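Local coordinates for protein BpsB (PgaB), Poly-beta-1,6-N-acetyl-D-glucosamine N-deacetylase (Bordetella bronchiseptica RB50, PDB 5BU6) that removes acetyl groups from the biofilm polysaccharide poly-beta-1,6-N-acetyl-D-glucosamine as a metal-binding member of carbohydrate esterase family 4, at residues 171-179 with 189-197. The protein carries 5 engineered substitutions. Sequence-based numbering, arbitrary orientation.
Sequences QPAASSRQY and DAEYRARVR
Tyr192 and Arg195, one helical turn apart, reach from helix 189-197 to successive backbone carbonyls of the turn at 173-175. Tyrosine suits its place because the ring spans the gap, packing against Arg177, and delivers a hydroxyl at its edge: Tyr192 OH donates to Ala174 O over 2.5 Å, in the carbonyl plane, and is itself bonded by Asn226 ND2. Arg195 is long enough for its two terminal nitrogens to converge on one oxygen, NH1 lying 3.0 Å and NH2 3.2 Å from Ala173 O, which sits in the guanidinium plane. Its chain leaves the helix with CG anti to the backbone N (chi1 178°) and bends at chi3 (59°). NE still serves Glu187 in a salt bridge, so the guanidinium's rotation is fixed.

Within 171-179, the hydroxyls of Ser175 and Ser176 both donate to Pro172 O, from opposite faces of its plane, and brace the turn.

Packing and charge supply the rest. Gln178 CD sits over one guanidinium face of Arg195, near its rim, the amide tilted 41°; Gln178 NE2 and Arg195 NE, both donors, do not bond, and NE2 turns weakly to Glu187. Arg177 CG lies 3.9 Å from Tyr192 CG. Beyond it the chain passes alongside Asp189, CD nearest; the salt bridge is long, NH1 to OD1 3.7 Å, without a directed N-H, the planes nearly perpendicular. Ala174 turns its carbonyl to Val196, its methyl away onto Leu158, about 12 Å from a bound nickel.

In this polysaccharide deacetylase (NodB-like) domain, a distorted (beta/alpha) barrel, the contact ties the loop after strand 170-172 to helix 189-211. Val162 of strand 161-163 backs Ala173, Ser176 and Gln178, and Asp228 and Thr229 of helix 227-235 flank Tyr192.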
ATOM      1  N   GLN A 171     -18.959   0.051  -0.073  1.00 62.84           N
ATOM      2  CA  GLN A 171     -17.981  -1.005  -0.256  1.00 61.76           C
ATOM      3  C   GLN A 171     -16.700  -0.364  -0.791  1.00 59.97           C
ATOM      4  O   GLN A 171     -16.727   0.786  -1.205  1.00 59.62           O
ATOM      5  CB  GLN A 171     -18.522  -2.083  -1.202  1.00 61.63           C
ATOM      6  CG  GLN A 171     -19.526  -3.020  -0.532  1.00 80.21           C
ATOM      7  CD  GLN A 171     -20.230  -3.948  -1.514  1.00 86.09           C
ATOM      8  OE1 GLN A 171     -19.986  -3.901  -2.722  1.00 88.48           O
ATOM      9  NE2 GLN A 171     -21.126  -4.784  -0.996  1.00 89.38           N
ATOM     10  N   PRO A 172     -15.568  -1.089  -0.751  1.00 59.22           N
ATOM     11  CA  PRO A 172     -14.341  -0.500  -1.317  1.00 57.82           C
ATOM     12  C   PRO A 172     -14.493  -0.139  -2.799  1.00 56.75           C
ATOM     13  O   PRO A 172     -15.128  -0.884  -3.543  1.00 56.75           O
ATOM     14  CB  PRO A 172     -13.298  -1.610  -1.137  1.00 57.58           C
ATOM     15  CG  PRO A 172     -13.790  -2.406   0.029  1.00 59.23           C
ATOM     16  CD  PRO A 172     -15.305  -2.351  -0.039  1.00 60.11           C
ATOM     17  N   ALA A 173     -13.903   0.977  -3.212  1.00 56.25           N
ATOM     18  CA  ALA A 173     -14.043   1.481  -4.582  1.00 55.75           C
ATOM     19  C   ALA A 173     -13.509   0.534  -5.651  1.00 55.01           C
ATOM     20  O   ALA A 173     -14.001   0.538  -6.778  1.00 55.09           O
ATOM     21  CB  ALA A 173     -13.348   2.829  -4.715  1.00 55.85           C
ATOM     22  N   ALA A 174     -12.497  -0.263  -5.311  1.00 54.65           N
ATOM     23  CA  ALA A 174     -11.857  -1.108  -6.323  1.00 54.33           C
ATOM     24  C   ALA A 174     -12.582  -2.427  -6.535  1.00 54.88           C
ATOM     25  O   ALA A 174     -12.486  -3.036  -7.602  1.00 55.10           O
ATOM     26  CB  ALA A 174     -10.396  -1.376  -5.953  1.00 54.08           C
ATOM     27  N   SER A 175     -13.309  -2.871  -5.522  1.00 57.39           N
ATOM     28  CA  SER A 175     -13.866  -4.217  -5.539  1.00 70.60           C
ATOM     29  C   SER A 175     -15.251  -4.259  -6.163  1.00 77.61           C
ATOM     30  O   SER A 175     -15.561  -5.138  -6.965  1.00 81.87           O
ATOM     31  CB  SER A 175     -13.925  -4.777  -4.115  1.00 76.39           C
ATOM     32  OG  SER A 175     -14.869  -4.067  -3.327  1.00 75.14           O
ATOM     33  N   SER A 176     -16.081  -3.299  -5.793  1.00 81.52           N
ATOM     34  CA  SER A 176     -17.487  -3.356  -6.143  1.00 87.25           C
ATOM     35  C   SER A 176     -17.796  -2.713  -7.487  1.00 89.70           C
ATOM     36  O   SER A 176     -17.190  -1.710  -7.865  1.00 86.08           O
ATOM     37  CB  SER A 176     -18.320  -2.685  -5.048  1.00 82.36           C
ATOM     38  OG  SER A 176     -17.873  -1.365  -4.801  1.00 77.34           O
ATOM     39  N   ARG A 177     -18.741  -3.307  -8.207  1.00 85.37           N
ATOM     40  CA  ARG A 177     -19.392  -2.602  -9.297  1.00 79.60           C
ATOM     41  C   ARG A 177     -20.320  -1.573  -8.662  1.00 75.92           C
ATOM     42  O   ARG A 177     -21.304  -1.925  -8.004  1.00 73.14           O
ATOM     43  CB  ARG A 177     -20.151  -3.566 -10.215  1.00 79.02           C
ATOM     44  CG  ARG A 177     -19.248  -4.242 -11.242  1.00 82.91           C
ATOM     45  CD  ARG A 177     -19.966  -5.347 -12.014  1.00 93.70           C
ATOM     46  NE  ARG A 177     -20.306  -6.488 -11.164  1.00103.15           N
ATOM     47  CZ  ARG A 177     -19.429  -7.389 -10.728  1.00109.83           C
ATOM     48  NH1 ARG A 177     -18.144  -7.283 -11.049  1.00114.21           N
ATOM     49  NH2 ARG A 177     -19.835  -8.394  -9.962  1.00106.96           N
ATOM     50  N   GLN A 178     -19.989  -0.298  -8.838  1.00 59.88           N
ATOM     51  CA  GLN A 178     -20.671   0.750  -8.094  1.00 67.96           C
ATOM     52  C   GLN A 178     -22.030   1.121  -8.693  1.00 74.55           C
ATOM     53  O   GLN A 178     -22.245   1.066  -9.908  1.00 69.92           O
ATOM     54  CB  GLN A 178     -19.790   1.996  -7.991  1.00 74.18           C
ATOM     55  CG  GLN A 178     -19.683   2.802  -9.273  1.00 81.76           C
ATOM     56  CD  GLN A 178     -18.890   4.081  -9.089  1.00 80.17           C
ATOM     57  OE1 GLN A 178     -18.754   4.586  -7.973  1.00 81.74           O
ATOM     58  NE2 GLN A 178     -18.363   4.615 -10.187  1.00 75.39           N
ATOM     59  N   TYR A 179     -22.946   1.498  -7.810  1.00 74.46           N
ATOM     60  CA  TYR A 179     -24.282   1.907  -8.207  1.00 75.58           C
ATOM     61  C   TYR A 179     -24.289   3.382  -8.638  1.00 80.19           C
ATOM     62  O   TYR A 179     -23.798   4.248  -7.913  1.00 80.00           O
ATOM     63  CB  TYR A 179     -25.253   1.652  -7.052  1.00 72.43           C
ATOM     64  CG  TYR A 179     -26.665   2.080  -7.327  1.00 69.28           C
ATOM     65  CD1 TYR A 179     -27.481   1.340  -8.168  1.00 70.55           C
ATOM     66  CD2 TYR A 179     -27.188   3.227  -6.741  1.00 76.45           C
ATOM     67  CE1 TYR A 179     -28.782   1.734  -8.421  1.00 83.56           C
ATOM     68  CE2 TYR A 179     -28.481   3.626  -6.985  1.00 73.14           C
ATOM     69  CZ  TYR A 179     -29.274   2.879  -7.826  1.00 74.27           C
ATOM     70  OH  TYR A 179     -30.564   3.273  -8.077  1.00 81.33           O
ATOM     71  N   ASP A 189     -19.542  -4.512 -16.521  1.00 58.04           N
ATOM     72  CA  ASP A 189     -18.188  -5.047 -16.419  1.00 59.00           C
ATOM     73  C   ASP A 189     -17.171  -4.207 -17.187  1.00 50.90           C
ATOM     74  O   ASP A 189     -16.092  -3.928 -16.679  1.00 48.48           O
ATOM     75  CB  ASP A 189     -18.160  -6.497 -16.904  1.00 75.96           C
ATOM     76  CG  ASP A 189     -18.825  -7.447 -15.922  1.00 88.40           C
ATOM     77  OD1 ASP A 189     -18.737  -7.192 -14.698  1.00 89.55           O
ATOM     78  OD2 ASP A 189     -19.435  -8.445 -16.371  1.00 97.23           O
ATOM     79  N   ALA A 190     -17.528  -3.786 -18.395  1.00 54.98           N
ATOM     80  CA  ALA A 190     -16.649  -2.933 -19.188  1.00 56.58           C
ATOM     81  C   ALA A 190     -16.383  -1.596 -18.497  1.00 56.41           C
ATOM     82  O   ALA A 190     -15.240  -1.170 -18.407  1.00 51.74           O
ATOM     83  CB  ALA A 190     -17.238  -2.707 -20.561  1.00 57.44           C
ATOM     84  N   GLU A 191     -17.437  -0.941 -18.015  1.00 58.83           N
ATOM     85  CA  GLU A 191     -17.298   0.325 -17.284  1.00 58.49           C
ATOM     86  C   GLU A 191     -16.435   0.170 -16.035  1.00 54.90           C
ATOM     87  O   GLU A 191     -15.554   0.997 -15.748  1.00 48.48           O
ATOM     88  CB  GLU A 191     -18.676   0.872 -16.891  1.00 62.64           C
ATOM     89  CG  GLU A 191     -19.559   1.263 -18.063  1.00 77.28           C
ATOM     90  CD  GLU A 191     -20.985   1.593 -17.640  1.00 90.42           C
ATOM     91  OE1 GLU A 191     -21.373   1.238 -16.507  1.00 89.93           O
ATOM     92  OE2 GLU A 191     -21.717   2.209 -18.440  1.00101.61           O
ATOM     93  N   TYR A 192     -16.693  -0.896 -15.288  1.00 45.52           N
ATOM     94  CA  TYR A 192     -15.951  -1.172 -14.063  1.00 42.89           C
ATOM     95  C   TYR A 192     -14.461  -1.379 -14.331  1.00 49.51           C
ATOM     96  O   TYR A 192     -13.612  -0.759 -13.688  1.00 39.78           O
ATOM     97  CB  TYR A 192     -16.548  -2.401 -13.380  1.00 43.87           C
ATOM     98  CG  TYR A 192     -15.723  -2.985 -12.275  1.00 46.35           C
ATOM     99  CD1 TYR A 192     -15.311  -2.214 -11.191  1.00 44.77           C
ATOM    100  CD2 TYR A 192     -15.389  -4.330 -12.288  1.00 51.91           C
ATOM    101  CE1 TYR A 192     -14.553  -2.775 -10.163  1.00 44.44           C
ATOM    102  CE2 TYR A 192     -14.657  -4.895 -11.279  1.00 49.32           C
ATOM    103  CZ  TYR A 192     -14.236  -4.121 -10.218  1.00 47.43           C
ATOM    104  OH  TYR A 192     -13.511  -4.718  -9.219  1.00 50.10           O
ATOM    105  N   ARG A 193     -14.150  -2.240 -15.296  1.00 46.10           N
ATOM    106  CA  ARG A 193     -12.758  -2.500 -15.665  1.00 40.33           C
ATOM    107  C   ARG A 193     -12.065  -1.220 -16.094  1.00 39.25           C
ATOM    108  O   ARG A 193     -10.938  -0.946 -15.672  1.00 42.80           O
ATOM    109  CB  ARG A 193     -12.687  -3.537 -16.796  1.00 42.86           C
ATOM    110  CG  ARG A 193     -12.820  -4.969 -16.329  1.00 47.13           C
ATOM    111  CD  ARG A 193     -12.870  -5.957 -17.512  1.00 49.63           C
ATOM    112  NE  ARG A 193     -12.678  -7.319 -17.034  1.00 70.12           N
ATOM    113  CZ  ARG A 193     -11.499  -7.933 -16.983  1.00 84.85           C
ATOM    114  NH1 ARG A 193     -10.407  -7.310 -17.406  1.00 86.82           N
ATOM    115  NH2 ARG A 193     -11.417  -9.175 -16.520  1.00 91.88           N
ATOM    116  N   ALA A 194     -12.748  -0.442 -16.930  1.00 45.06           N
ATOM    117  CA  ALA A 194     -12.214   0.831 -17.428  1.00 48.56           C
ATOM    118  C   ALA A 194     -11.877   1.800 -16.289  1.00 50.58           C
ATOM    119  O   ALA A 194     -10.810   2.425 -16.285  1.00 41.42           O
ATOM    120  CB  ALA A 194     -13.193   1.470 -18.388  1.00 51.25           C
ATOM    121  N   ARG A 195     -12.782   1.928 -15.321  1.00 46.39           N
ATOM    122  CA  ARG A 195     -12.536   2.823 -14.193  1.00 40.37           C
ATOM    123  C   ARG A 195     -11.298   2.386 -13.416  1.00 37.74           C
ATOM    124  O   ARG A 195     -10.407   3.203 -13.153  1.00 39.94           O
ATOM    125  CB  ARG A 195     -13.767   2.889 -13.275  1.00 48.65           C
ATOM    126  CG  ARG A 195     -13.603   3.770 -12.031  1.00 47.91           C
ATOM    127  CD  ARG A 195     -14.944   3.964 -11.290  1.00 51.23           C
ATOM    128  NE  ARG A 195     -15.538   2.697 -10.849  1.00 46.66           N
ATOM    129  CZ  ARG A 195     -15.159   2.035  -9.757  1.00 46.18           C
ATOM    130  NH1 ARG A 195     -14.200   2.521  -8.985  1.00 38.56           N
ATOM    131  NH2 ARG A 195     -15.745   0.892  -9.430  1.00 49.70           N
ATOM    132  N   VAL A 196     -11.216   1.107 -13.054  1.00 40.15           N
ATOM    133  CA  VAL A 196     -10.058   0.639 -12.302  1.00 39.55           C
ATOM    134  C   VAL A 196      -8.769   0.747 -13.125  1.00 35.95           C
ATOM    135  O   VAL A 196      -7.731   1.152 -12.600  1.00 38.86           O
ATOM    136  CB  VAL A 196     -10.228  -0.811 -11.827  1.00 39.80           C
ATOM    137  CG1 VAL A 196      -8.970  -1.293 -11.157  1.00 39.89           C
ATOM    138  CG2 VAL A 196     -11.431  -0.925 -10.884  1.00 34.96           C
ATOM    139  N   ARG A 197      -8.828   0.395 -14.412  1.00 37.65           N
ATOM    140  CA  ARG A 197      -7.640   0.531 -15.267  1.00 37.09           C
ATOM    141  C   ARG A 197      -7.100   1.954 -15.349  1.00 39.72           C
ATOM    142  O   ARG A 197      -5.911   2.181 -15.155  1.00 37.05           O
ATOM    143  CB  ARG A 197      -7.925   0.045 -16.688  1.00 40.36           C
ATOM    144  CG  ARG A 197      -6.649  -0.279 -17.451  1.00 44.92           C
ATOM    145  CD  ARG A 197      -6.949  -0.676 -18.885  1.00 48.85           C
ATOM    146  NE  ARG A 197      -7.655  -1.949 -18.984  1.00 49.64           N
ATOM    147  CZ  ARG A 197      -8.956  -2.070 -19.228  1.00 52.94           C
ATOM    148  NH1 ARG A 197      -9.704  -0.990 -19.391  1.00 58.35           N
ATOM    149  NH2 ARG A 197      -9.513  -3.275 -19.312  1.00 49.09           N
TER